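Local coordinates for protein PelA (Pseudomonas aeruginosa, PDB 5TCB) that probably hydrolyses a polysaccharide, as the family GH114 glycoside hydrolase domain of a longer protein that is also assigned a deacetylase activity, at residues A[72-77]-A[153-158]; A[103-108]-A[141-146]; A[132-137]-A[160-165]; A[171-176]-A[181-186]. One frame throughout, in Å; residues are numbered along the deposited sequence. Where two conformers were deposited one is given.

Contact 1: residues A[72-77]-A[153-158]; sequences LSVGEF and RALASF
Val74 meets Leu155 and Phe158 of helix 145-165 where strand 67-73 of the (beta/alpha)8 barrel runs out into a turn, so the contact joins the C-terminal end of a barrel strand to a helix of the outer layer. The Val74 side chain leaves the backbone toward the helix. Its CB lies beside the Leu137 side chain, and there the chain forks. One branch, CG1, stands anti to the backbone N (chi1 175°) and makes the close contacts with the helix: it lies 3.7 Å from CD1 of Leu155, the two side chains crossing at about a right angle, and 3.9 Å from CE2 of Phe158, which it approaches obliquely. The other branch, CG2, turns to Leu134 of the neighbouring strand. A beta-branched residue suits the place because one short side chain serves helix and sheet together. Leu155 and Phe158 are three residues apart, about one helical turn, and so present themselves side by side to the same methyl. Beyond them Leu117 of helix 111-126 touches both Phe158 and Leu72. The turn itself is held by polar atoms: Ser73 OG donates to Glu76 O at 2.8 Å and also bonds Thr136 OG1, while the indole NE1 of Trp113 bonds Val74 O. On the helix, Arg114 of helix 111-126 bonds both Ala154 O, through NH1, and Ser157 OG, through NH2. Phe158 N (2.9 Å) and Ser157 OG (3.1 Å) reach Ala154 O from the same face of its plane, the hydroxyl standing 38° above it.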
loop_
_atom_site.group_PDB
_atom_site.type_symbol
_atom_site.label_atom_id
_atom_site.label_comp_id
_atom_site.label_asym_id
_atom_site.label_seq_id
_atom_site.Cartn_x
_atom_site.Cartn_y
_atom_site.Cartn_z
ATOM N N LEU A 72 -6.116 -0.572 2.351
ATOM C CA LEU A 72 -6.392 -0.664 3.784
ATOM C C LEU A 72 -5.169 -0.188 4.551
ATOM O O LEU A 72 -4.111 -0.839 4.535
ATOM C CB LEU A 72 -6.735 -2.091 4.200
ATOM C CG LEU A 72 -7.138 -2.275 5.672
ATOM C CD1 LEU A 72 -8.417 -1.532 6.009
ATOM C CD2 LEU A 72 -7.291 -3.728 6.041
ATOM N N SER A 73 -5.331 0.906 5.299
ATOM C CA SER A 73 -4.262 1.441 6.136
ATOM C C SER A 73 -4.272 0.731 7.495
ATOM O O SER A 73 -5.244 0.802 8.246
ATOM C CB SER A 73 -4.420 2.948 6.270
ATOM O OG SER A 73 -3.481 3.463 7.222
ATOM N N VAL A 74 -3.201 -0.018 7.759
ATOM C CA VAL A 74 -3.104 -0.885 8.932
ATOM C C VAL A 74 -2.529 -0.148 10.129
ATOM O O VAL A 74 -2.942 -0.396 11.264
ATOM C CB VAL A 74 -2.256 -2.130 8.593
ATOM C CG1 VAL A 74 -2.012 -3.011 9.818
ATOM C CG2 VAL A 74 -2.918 -2.938 7.523
ATOM N N GLY A 75 -1.619 0.787 9.911
ATOM C CA GLY A 75 -0.957 1.461 11.018
ATOM C C GLY A 75 -1.548 2.788 11.450
ATOM O O GLY A 75 -1.199 3.310 12.519
ATOM N N GLU A 76 -2.431 3.354 10.633
ATOM C CA GLU A 76 -2.954 4.694 10.841
ATOM C C GLU A 76 -4.429 4.721 10.498
ATOM O O GLU A 76 -4.875 4.012 9.593
ATOM C CB GLU A 76 -2.228 5.723 9.946
ATOM C CG GLU A 76 -0.764 5.869 10.259
ATOM C CD GLU A 76 -0.048 6.894 9.405
ATOM O OE1 GLU A 76 -0.703 7.620 8.609
ATOM O OE2 GLU A 76 1.192 6.957 9.535
ATOM N N PHE A 77 -5.163 5.554 11.211
ATOM C CA PHE A 77 -6.530 5.897 10.858
ATOM C C PHE A 77 -6.557 7.267 10.197
ATOM O O PHE A 77 -6.113 8.261 10.788
ATOM C CB PHE A 77 -7.397 5.888 12.106
ATOM C CG PHE A 77 -8.846 6.199 11.866
ATOM C CD1 PHE A 77 -9.698 5.212 11.407
ATOM C CD2 PHE A 77 -9.338 7.463 12.084
ATOM C CE1 PHE A 77 -11.029 5.481 11.203
ATOM C CE2 PHE A 77 -10.677 7.740 11.877
ATOM C CZ PHE A 77 -11.515 6.740 11.439
ATOM N N ARG A 153 5.716 -6.656 16.945
ATOM C CA ARG A 153 5.173 -7.975 17.217
ATOM C C ARG A 153 3.655 -7.972 17.096
ATOM O O ARG A 153 3.069 -8.927 16.593
ATOM C CB ARG A 153 5.601 -8.441 18.612
ATOM C CG ARG A 153 7.092 -8.704 18.750
ATOM C CD ARG A 153 7.459 -9.118 20.183
ATOM N NE ARG A 153 8.902 -9.297 20.321
ATOM C CZ ARG A 153 9.508 -9.690 21.435
ATOM N NH1 ARG A 153 8.801 -9.945 22.529
ATOM N NH2 ARG A 153 10.827 -9.825 21.453
ATOM N N ALA A 154 3.001 -6.897 17.544
ATOM C CA ALA A 154 1.553 -6.801 17.409
ATOM C C ALA A 154 1.152 -6.704 15.947
ATOM O O ALA A 154 0.116 -7.249 15.545
ATOM C CB ALA A 154 1.039 -5.595 18.174
ATOM N N LEU A 155 1.963 -6.021 15.137
ATOM C CA LEU A 155 1.700 -5.941 13.707
ATOM C C LEU A 155 1.832 -7.317 13.069
ATOM O O LEU A 155 0.961 -7.734 12.292
ATOM C CB LEU A 155 2.659 -4.946 13.048
ATOM C CG LEU A 155 2.525 -4.848 11.529
ATOM C CD1 LEU A 155 1.136 -4.388 11.161
ATOM C CD2 LEU A 155 3.556 -3.863 10.975
ATOM N N ALA A 156 2.908 -8.052 13.395
ATOM C CA ALA A 156 3.106 -9.369 12.789
ATOM C C ALA A 156 1.970 -10.315 13.169
ATOM O O ALA A 156 1.440 -11.034 12.310
ATOM C CB ALA A 156 4.468 -9.945 13.190
ATOM N N SER A 157 1.541 -10.297 14.439
ATOM C CA SER A 157 0.445 -11.179 14.837
ATOM C C SER A 157 -0.866 -10.764 14.190
ATOM O O SER A 157 -1.685 -11.632 13.843
ATOM C CB SER A 157 0.295 -11.204 16.361
ATOM O OG SER A 157 -0.193 -9.985 16.874
ATOM N N PHE A 158 -1.092 -9.459 14.014
ATOM C CA PHE A 158 -2.287 -9.011 13.312
ATOM C C PHE A 158 -2.303 -9.513 11.873
ATOM O O PHE A 158 -3.326 -10.014 11.389
ATOM C CB PHE A 158 -2.402 -7.482 13.317
ATOM C CG PHE A 158 -3.466 -7.013 12.390
ATOM C CD1 PHE A 158 -4.794 -7.102 12.767
ATOM C CD2 PHE A 158 -3.159 -6.595 11.106
ATOM C CE1 PHE A 158 -5.796 -6.735 11.903
ATOM C CE2 PHE A 158 -4.182 -6.231 10.217
ATOM C CZ PHE A 158 -5.485 -6.315 10.622
#

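Contact 2: residues A[103-108]-A[141-146]; sequences SQVMDL and QLQAEE
Val105 sets its two methyls against two consecutive residues, Leu142 and Gln143, and the contact has an enclosed part and a solvent side. The enclosed part is the buried pair of Val105 and Gln143, backed by Val96, which touches both. Here CG1 of Val105 lies 4.1 Å from NE2 of Gln143, the side chains sliding past each other in opposite directions. The glutamine chain bends at chi2 (-101°), which brings its NE2 end alongside the valine. NE2 finds its hydrogen-bond partner in Ser94 OG, outside the two segments, and meets Val105 only by van der Waals packing; Met106 O, 4.2 Å from Gln143 NE2, is too distant to be another partner. The solvent side is formed by Leu142, an exposed residue whose CD1 meets CG2 of Val105 at 3.9 Å and covers the valine from without. Close by, Asp107 OD1 bonds Gln151 NE2 of helix 145-165. Segment 103-108 leaves the short antiparallel pair of strands 76-78 and 103-105; residues 141-146 lead into helix 145-165. Two successive beta-to-alpha connections thus pack together. Long connections of this kind, at the C-terminal ends of the strands, belong to the (beta/alpha)8 fold, and here one of them carries the extra strand pair.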
loop_
_atom_site.group_PDB
_atom_site.type_symbol
_atom_site.label_atom_id
_atom_site.label_comp_id
_atom_site.label_asym_id
_atom_site.label_seq_id
_atom_site.Cartn_x
_atom_site.Cartn_y
_atom_site.Cartn_z
ATOM N N SER A 103 -4.072 12.131 10.076
ATOM C CA SER A 103 -3.730 10.718 10.126
ATOM C C SER A 103 -3.220 10.409 11.521
ATOM O O SER A 103 -2.251 11.020 11.979
ATOM C CB SER A 103 -2.676 10.341 9.084
ATOM O OG SER A 103 -2.858 8.988 8.705
ATOM N N GLN A 104 -3.878 9.475 12.182
ATOM C CA GLN A 104 -3.564 9.118 13.552
ATOM C C GLN A 104 -2.879 7.762 13.575
ATOM O O GLN A 104 -3.426 6.779 13.044
ATOM C CB GLN A 104 -4.838 9.093 14.407
ATOM N N VAL A 105 -1.687 7.711 14.186
ATOM C CA VAL A 105 -1.023 6.432 14.400
ATOM C C VAL A 105 -1.817 5.652 15.428
ATOM O O VAL A 105 -2.181 6.186 16.484
ATOM C CB VAL A 105 0.437 6.626 14.814
ATOM C CG1 VAL A 105 1.069 5.269 15.101
ATOM C CG2 VAL A 105 1.200 7.385 13.713
ATOM N N MET A 106 -2.103 4.401 15.119
ATOM C CA MET A 106 -2.870 3.544 15.998
ATOM C C MET A 106 -1.983 2.514 16.674
ATOM O O MET A 106 -0.916 2.129 16.173
ATOM C CB MET A 106 -3.980 2.846 15.212
ATOM C CG MET A 106 -4.917 3.828 14.470
ATOM S SD MET A 106 -5.766 4.998 15.560
ATOM C CE MET A 106 -6.933 3.867 16.352
ATOM N N ASP A 107 -2.443 2.100 17.837
ATOM C CA ASP A 107 -1.811 1.060 18.636
ATOM C C ASP A 107 -2.192 -0.290 18.045
ATOM O O ASP A 107 -3.359 -0.694 18.113
ATOM C CB ASP A 107 -2.278 1.194 20.080
ATOM C CG ASP A 107 -1.750 0.100 21.009
ATOM O OD1 ASP A 107 -0.998 -0.785 20.577
ATOM O OD2 ASP A 107 -2.108 0.155 22.210
ATOM N N LEU A 108 -1.207 -1.000 17.481
ATOM C CA LEU A 108 -1.489 -2.255 16.810
ATOM C C LEU A 108 -1.848 -3.360 17.788
ATOM O O LEU A 108 -2.321 -4.418 17.359
ATOM C CB LEU A 108 -0.284 -2.669 15.962
ATOM C CG LEU A 108 0.042 -1.805 14.723
ATOM C CD1 LEU A 108 -1.124 -1.708 13.804
ATOM C CD2 LEU A 108 0.486 -0.415 15.067
ATOM N N GLN A 141 7.170 2.901 13.639
ATOM C CA GLN A 141 8.486 3.466 13.877
ATOM C C GLN A 141 8.406 4.902 14.374
ATOM O O GLN A 141 9.429 5.442 14.815
ATOM C CB GLN A 141 9.353 3.401 12.614
ATOM C CG GLN A 141 9.589 2.004 12.079
ATOM C CD GLN A 141 10.744 1.304 12.727
ATOM O OE1 GLN A 141 11.268 1.762 13.736
ATOM N NE2 GLN A 141 11.187 0.208 12.119
ATOM N N LEU A 142 7.231 5.533 14.311
ATOM C CA LEU A 142 7.026 6.844 14.902
ATOM C C LEU A 142 6.815 6.800 16.411
ATOM O O LEU A 142 6.820 7.856 17.050
ATOM C CB LEU A 142 5.821 7.526 14.224
ATOM C CG LEU A 142 6.032 7.739 12.731
ATOM C CD1 LEU A 142 4.712 8.123 12.107
ATOM C CD2 LEU A 142 7.097 8.798 12.480
ATOM N N GLN A 143 6.611 5.619 16.986
ATOM C CA GLN A 143 6.489 5.516 18.431
ATOM C C GLN A 143 7.846 5.684 19.092
ATOM O O GLN A 143 8.899 5.579 18.456
ATOM C CB GLN A 143 5.899 4.163 18.822
ATOM C CG GLN A 143 4.607 3.828 18.140
ATOM C CD GLN A 143 3.416 4.062 18.995
ATOM O OE1 GLN A 143 3.481 4.765 20.017
ATOM N NE2 GLN A 143 2.300 3.456 18.611
ATOM N N ALA A 144 7.809 5.958 20.394
ATOM C CA ALA A 144 9.034 5.980 21.167
ATOM C C ALA A 144 9.821 4.704 20.914
ATOM O O ALA A 144 9.252 3.616 20.837
ATOM C CB ALA A 144 8.701 6.118 22.655
ATOM N N GLU A 145 11.153 4.852 20.836
ATOM C CA GLU A 145 12.023 3.733 20.502
ATOM C C GLU A 145 11.706 2.482 21.311
ATOM O O GLU A 145 11.629 1.372 20.761
ATOM C CB GLU A 145 13.482 4.137 20.716
ATOM N N GLU A 146 11.581 2.628 22.632
ATOM C CA GLU A 146 11.421 1.454 23.477
ATOM C C GLU A 146 10.070 0.776 23.320
ATOM O O GLU A 146 9.895 -0.319 23.864
ATOM C CB GLU A 146 11.637 1.811 24.950
ATOM C CG GLU A 146 10.610 2.748 25.567
ATOM C CD GLU A 146 10.839 4.238 25.290
ATOM O OE1 GLU A 146 11.721 4.609 24.476
ATOM O OE2 GLU A 146 10.098 5.044 25.900
#

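Contact 3: residues A[132-137]-A[160-165]; sequences LFLDTL and AQLHRQ
Flat groups keep off the interface where Leu132 and Leu134 meet Leu162. Alternation along the strand sends Phe133 the other way, where its ring makes edge-to-face pairs with Phe172 and Phe29. The carboxylate of Asp135 also takes no part in the packing on the helix: Thr136 N meets OD1 from above the carboxylate plane, 55° out of it, with an N-H...O angle of 152° and a distance of 2.9 Å. The same OD1 takes a bond from Asn174 ND2, and OD2 bonds Tyr71 OH, so both oxygens are engaged and the group's rotation is restricted. Leu132 and Leu134 therefore share one face of the strand, and Leu162 comes down onto both. With chi1 at 171°, its CG is anti to the backbone N and its two methyls are carried to the sheet. CD2 lies 4.1 Å from CD1 of Leu134, which it meets tip to tip, and also 4.1 Å from CD1 of Leu132. Its CD1 adds a contact with Leu132 CD1 at 4.2 Å. Branched, flexible leucines suit such a layer, since each offers two methyls to fill the gap between backbones. Ala121 of helix 111-126 touches Leu162 from the neighbouring helix. Strand 131-135, helix 145-165 and strand 170-174 form one beta-alpha-beta unit, and this leucine cluster is an example of the apolar layer between strands and outer helices that is characteristic of the (beta/alpha)8 barrel.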
loop_
_atom_site.group_PDB
_atom_site.type_symbol
_atom_site.label_atom_id
_atom_site.label_comp_id
_atom_site.label_asym_id
_atom_site.label_seq_id
_atom_site.Cartn_x
_atom_site.Cartn_y
_atom_site.Cartn_z
ATOM N N LEU A 132 -6.056 -7.141 -0.618
ATOM C CA LEU A 132 -5.913 -5.895 0.104
ATOM C C LEU A 132 -4.516 -5.345 -0.117
ATOM O O LEU A 132 -3.544 -6.104 -0.127
ATOM C CB LEU A 132 -6.082 -6.092 1.595
ATOM C CG LEU A 132 -7.391 -6.725 2.062
ATOM C CD1 LEU A 132 -7.352 -7.055 3.562
ATOM C CD2 LEU A 132 -8.555 -5.839 1.745
ATOM N N PHE A 133 -4.434 -4.031 -0.300
ATOM C CA PHE A 133 -3.161 -3.327 -0.302
ATOM C C PHE A 133 -2.975 -2.765 1.095
ATOM O O PHE A 133 -3.733 -1.890 1.521
ATOM C CB PHE A 133 -3.101 -2.231 -1.354
ATOM C CG PHE A 133 -1.762 -1.521 -1.382
ATOM C CD1 PHE A 133 -0.654 -2.158 -1.884
ATOM C CD2 PHE A 133 -1.619 -0.242 -0.901
ATOM C CE1 PHE A 133 0.574 -1.537 -1.912
ATOM C CE2 PHE A 133 -0.365 0.380 -0.911
ATOM C CZ PHE A 133 0.709 -0.278 -1.441
ATOM N N LEU A 134 -2.010 -3.298 1.805
ATOM C CA LEU A 134 -1.810 -2.984 3.224
ATOM C C LEU A 134 -0.783 -1.871 3.387
ATOM O O LEU A 134 0.421 -2.074 3.178
ATOM C CB LEU A 134 -1.401 -4.241 3.990
ATOM C CG LEU A 134 -2.371 -5.423 3.857
ATOM C CD1 LEU A 134 -1.838 -6.604 4.671
ATOM C CD2 LEU A 134 -3.775 -5.045 4.305
ATOM N N ASP A 135 -1.261 -0.699 3.793
ATOM C CA ASP A 135 -0.431 0.478 3.944
ATOM C C ASP A 135 -0.080 0.696 5.415
ATOM O O ASP A 135 -0.587 0.027 6.330
ATOM C CB ASP A 135 -1.173 1.691 3.368
ATOM C CG ASP A 135 -0.278 2.869 3.039
ATOM O OD1 ASP A 135 0.963 2.731 2.948
ATOM O OD2 ASP A 135 -0.845 3.969 2.846
ATOM N N THR A 136 0.795 1.673 5.611
ATOM C CA THR A 136 1.309 2.156 6.908
ATOM C C THR A 136 1.782 1.012 7.808
ATOM O O THR A 136 1.571 1.002 9.022
ATOM C CB THR A 136 0.310 3.102 7.597
ATOM O OG1 THR A 136 -0.963 2.492 7.792
ATOM C CG2 THR A 136 0.154 4.365 6.767
ATOM N N LEU A 137 2.536 0.090 7.213
ATOM C CA LEU A 137 3.147 -1.017 7.933
ATOM C C LEU A 137 4.398 -0.600 8.680
ATOM O O LEU A 137 4.947 -1.418 9.435
ATOM C CB LEU A 137 3.500 -2.162 6.969
ATOM C CG LEU A 137 2.293 -2.713 6.216
ATOM C CD1 LEU A 137 2.749 -3.888 5.332
ATOM C CD2 LEU A 137 1.169 -3.170 7.148
ATOM N N ALA A 160 -0.769 -12.066 10.554
ATOM C CA ALA A 160 -1.012 -13.495 10.529
ATOM C C ALA A 160 -2.488 -13.816 10.770
ATOM O O ALA A 160 -3.041 -14.712 10.130
ATOM C CB ALA A 160 -0.128 -14.195 11.546
ATOM N N GLN A 161 -3.147 -13.087 11.672
ATOM C CA GLN A 161 -4.557 -13.347 11.936
ATOM C C GLN A 161 -5.421 -12.917 10.758
ATOM O O GLN A 161 -6.406 -13.594 10.414
ATOM C CB GLN A 161 -4.992 -12.624 13.208
ATOM C CG GLN A 161 -6.430 -12.923 13.613
ATOM C CD GLN A 161 -6.820 -12.269 14.920
ATOM O OE1 GLN A 161 -5.996 -11.637 15.585
ATOM N NE2 GLN A 161 -8.083 -12.413 15.294
ATOM N N LEU A 162 -5.076 -11.794 10.131
ATOM C CA LEU A 162 -5.791 -11.362 8.940
ATOM C C LEU A 162 -5.715 -12.418 7.854
ATOM O O LEU A 162 -6.722 -12.744 7.203
ATOM C CB LEU A 162 -5.207 -10.042 8.451
ATOM C CG LEU A 162 -5.685 -9.545 7.083
ATOM C CD1 LEU A 162 -7.196 -9.351 7.069
ATOM C CD2 LEU A 162 -4.970 -8.257 6.735
ATOM N N HIS A 163 -4.521 -12.968 7.641
ATOM C CA HIS A 163 -4.309 -13.947 6.602
ATOM C C HIS A 163 -5.031 -15.259 6.919
ATOM O O HIS A 163 -5.559 -15.928 6.014
ATOM C CB HIS A 163 -2.804 -14.121 6.426
ATOM C CG HIS A 163 -2.438 -15.035 5.316
ATOM N ND1 HIS A 163 -2.907 -14.856 4.033
ATOM C CD2 HIS A 163 -1.662 -16.138 5.286
ATOM C CE1 HIS A 163 -2.429 -15.817 3.260
ATOM N NE2 HIS A 163 -1.666 -16.604 3.998
ATOM N N ARG A 164 -5.106 -15.619 8.196
ATOM C CA ARG A 164 -5.839 -16.825 8.579
ATOM C C ARG A 164 -7.351 -16.627 8.443
ATOM O O ARG A 164 -8.062 -17.551 8.017
ATOM C CB ARG A 164 -5.474 -17.216 10.017
ATOM N N GLN A 165 -7.863 -15.445 8.824
ATOM C CA GLN A 165 -9.295 -15.163 8.720
ATOM C C GLN A 165 -9.751 -15.044 7.270
ATOM O O GLN A 165 -10.883 -15.430 6.956
ATOM C CB GLN A 165 -9.654 -13.862 9.467
ATOM C CG GLN A 165 -11.098 -13.358 9.220
ATOM C CD GLN A 165 -11.409 -11.956 9.758
ATOM O OE1 GLN A 165 -11.228 -11.693 10.955
ATOM N NE2 GLN A 165 -11.941 -11.054 8.871
#

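Contact 4: residues A[171-176]-A[181-186]; sequences LFFNRG and PELPGV
Val186 O accepts a hydrogen bond from a water at 2.6 Å, and the same water accepts from Leu171 N at 2.9 Å. It thus bridges the start of strand 170-174 to the end of the returning loop, where no direct hydrogen bond joins the two segments. The rest is mostly apolar packing; Leu171 CB lies 3.8 Å from Val186 O, and its CD1 meets CG1 of Val186 at 3.9 Å. That same CG1, anti to the backbone N at chi1 175°, also lies 4.1 Å from CZ of Phe173, approaching the ring obliquely. One valine methyl is therefore shared by two residues whose side chains leave the same side of the strand. Leu183 completes the group: its CD1 is 4.3 Å from CE2 of Phe173, at the ring edge and near its plane. The edge of that ring is also met in plane by Leu171 CB and by Arg175 O. Phe173 further touches Leu159 of helix 145-165 and Leu137, so a large flat residue fits where strand, loop and helix converge. Glycine suits position 176, whose backbone angles (phi 92°) would press a CB against the preceding carbonyl oxygen. The chemistry implies a division of labour: methyls and a ring hold the loop 181-186 against the strand, while one bridging water hydrogen-bonds both Leu171 N and Val186 O, linking the two backbones where they do not bond directly.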
loop_
_atom_site.group_PDB
_atom_site.type_symbol
_atom_site.label_atom_id
_atom_site.label_comp_id
_atom_site.label_asym_id
_atom_site.label_seq_id
_atom_site.Cartn_x
_atom_site.Cartn_y
_atom_site.Cartn_z
ATOM N N LEU A 171 -2.641 -10.569 -0.050
ATOM C CA LEU A 171 -2.128 -9.447 0.732
ATOM C C LEU A 171 -0.919 -8.836 0.016
ATOM O O LEU A 171 0.121 -9.475 -0.150
ATOM C CB LEU A 171 -1.788 -9.881 2.158
ATOM C CG LEU A 171 -2.941 -10.524 2.944
ATOM C CD1 LEU A 171 -2.494 -10.840 4.352
ATOM C CD2 LEU A 171 -4.206 -9.658 2.943
ATOM N N PHE A 172 -1.088 -7.595 -0.410
ATOM C CA PHE A 172 -0.118 -6.837 -1.181
ATOM C C PHE A 172 0.423 -5.809 -0.193
ATOM O O PHE A 172 -0.262 -4.846 0.169
ATOM C CB PHE A 172 -0.834 -6.241 -2.399
ATOM C CG PHE A 172 0.009 -5.431 -3.342
ATOM C CD1 PHE A 172 1.379 -5.329 -3.243
ATOM C CD2 PHE A 172 -0.642 -4.781 -4.374
ATOM C CE1 PHE A 172 2.086 -4.545 -4.155
ATOM C CE2 PHE A 172 0.045 -4.004 -5.299
ATOM C CZ PHE A 172 1.414 -3.884 -5.194
ATOM N N PHE A 173 1.622 -6.071 0.323
ATOM C CA PHE A 173 2.189 -5.237 1.381
ATOM C C PHE A 173 2.811 -3.975 0.781
ATOM O O PHE A 173 3.510 -4.050 -0.236
ATOM C CB PHE A 173 3.312 -5.960 2.122
ATOM C CG PHE A 173 2.896 -6.987 3.142
ATOM C CD1 PHE A 173 1.706 -7.671 3.065
ATOM C CD2 PHE A 173 3.759 -7.274 4.193
ATOM C CE1 PHE A 173 1.387 -8.638 4.024
ATOM C CE2 PHE A 173 3.453 -8.227 5.120
ATOM C CZ PHE A 173 2.272 -8.913 5.040
ATOM N N ASN A 174 2.607 -2.833 1.431
ATOM C CA ASN A 174 3.466 -1.651 1.233
ATOM C C ASN A 174 4.623 -1.758 2.215
ATOM O O ASN A 174 4.459 -1.539 3.415
ATOM C CB ASN A 174 2.701 -0.349 1.406
ATOM C CG ASN A 174 3.473 0.850 0.861
ATOM O OD1 ASN A 174 4.556 0.668 0.285
ATOM N ND2 ASN A 174 2.936 2.050 1.011
ATOM N N ARG A 175 5.804 -2.133 1.713
ATOM C CA ARG A 175 6.978 -2.371 2.581
ATOM C C ARG A 175 6.592 -3.428 3.618
ATOM O O ARG A 175 6.092 -4.498 3.254
ATOM C CB ARG A 175 7.497 -1.074 3.164
ATOM C CG ARG A 175 7.993 -0.080 2.178
ATOM C CD ARG A 175 8.521 1.132 2.863
ATOM N NE ARG A 175 9.048 2.124 1.926
ATOM C CZ ARG A 175 10.153 2.819 2.131
ATOM N NH1 ARG A 175 10.873 2.665 3.242
ATOM N NH2 ARG A 175 10.533 3.696 1.209
ATOM N N GLY A 176 6.823 -3.207 4.899
ATOM C CA GLY A 176 6.701 -4.284 5.868
ATOM C C GLY A 176 7.976 -5.035 6.156
ATOM O O GLY A 176 7.926 -6.160 6.666
ATOM N N PRO A 181 10.101 -11.045 7.427
ATOM C CA PRO A 181 10.846 -12.280 7.687
ATOM C C PRO A 181 10.117 -13.237 8.610
ATOM O O PRO A 181 10.395 -14.446 8.563
ATOM C CB PRO A 181 12.158 -11.770 8.301
ATOM C CG PRO A 181 12.309 -10.381 7.775
ATOM C CD PRO A 181 10.897 -9.852 7.756
ATOM N N GLU A 182 9.195 -12.755 9.440
ATOM C CA GLU A 182 8.411 -13.607 10.321
ATOM C C GLU A 182 7.079 -14.049 9.724
ATOM O O GLU A 182 6.301 -14.728 10.410
ATOM C CB GLU A 182 8.145 -12.884 11.636
ATOM C CG GLU A 182 9.386 -12.794 12.497
ATOM C CD GLU A 182 9.179 -11.927 13.702
ATOM O OE1 GLU A 182 8.149 -12.096 14.381
ATOM O OE2 GLU A 182 10.036 -11.063 13.959
ATOM N N LEU A 183 6.795 -13.704 8.473
ATOM C CA LEU A 183 5.510 -14.012 7.838
ATOM C C LEU A 183 5.720 -14.704 6.493
ATOM O O LEU A 183 5.187 -14.266 5.468
ATOM C CB LEU A 183 4.694 -12.735 7.666
ATOM C CG LEU A 183 4.370 -12.008 8.967
ATOM C CD1 LEU A 183 3.879 -10.590 8.638
ATOM C CD2 LEU A 183 3.316 -12.775 9.751
ATOM N N PRO A 184 6.470 -15.804 6.459
ATOM C CA PRO A 184 6.651 -16.516 5.187
ATOM C C PRO A 184 5.317 -16.967 4.620
ATOM O O PRO A 184 4.441 -17.448 5.346
ATOM C CB PRO A 184 7.540 -17.708 5.572
ATOM C CG PRO A 184 7.277 -17.903 7.036
ATOM C CD PRO A 184 7.121 -16.514 7.572
ATOM N N GLY A 185 5.151 -16.763 3.316
ATOM C CA GLY A 185 3.949 -17.195 2.631
ATOM C C GLY A 185 2.752 -16.277 2.752
ATOM O O GLY A 185 1.694 -16.592 2.199
ATOM N N VAL A 186 2.877 -15.147 3.438
ATOM C CA VAL A 186 1.721 -14.313 3.735
ATOM C C VAL A 186 1.499 -13.258 2.659
ATOM O O VAL A 186 0.357 -13.026 2.241
ATOM C CB VAL A 186 1.887 -13.669 5.129
ATOM C CG1 VAL A 186 0.755 -12.688 5.414
ATOM C CG2 VAL A 186 1.912 -14.737 6.194
HETATM O O HOH W 1 -1.188 -13.108 0.091
#

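In the fold
Contacts 1, 2 and 3 all use helix 145-165 or the loop leading into it, and contacts 1, 3 and 4 follow neighbouring barrel strands 67-73, 131-135 and 170-174. Contacts 1 and 3 have centres about 7 Å apart and are joined by Gly75 N, 2.8 Å from Thr136 OG1. Contacts 3 and 4, with centres about 8 Å apart, meet where Leu134 N bonds Phe172 O at 2.9 Å. Contact 2 is outlying, its centre about 19 Å from that of contact 4, but Glu76 OE1 bonds Ser103 OG at 2.6 Å and ties it to contact 1. Barrel hydrolases generally place their active site at the C-terminal strand ends, near which Asp135 and Asn174 lie.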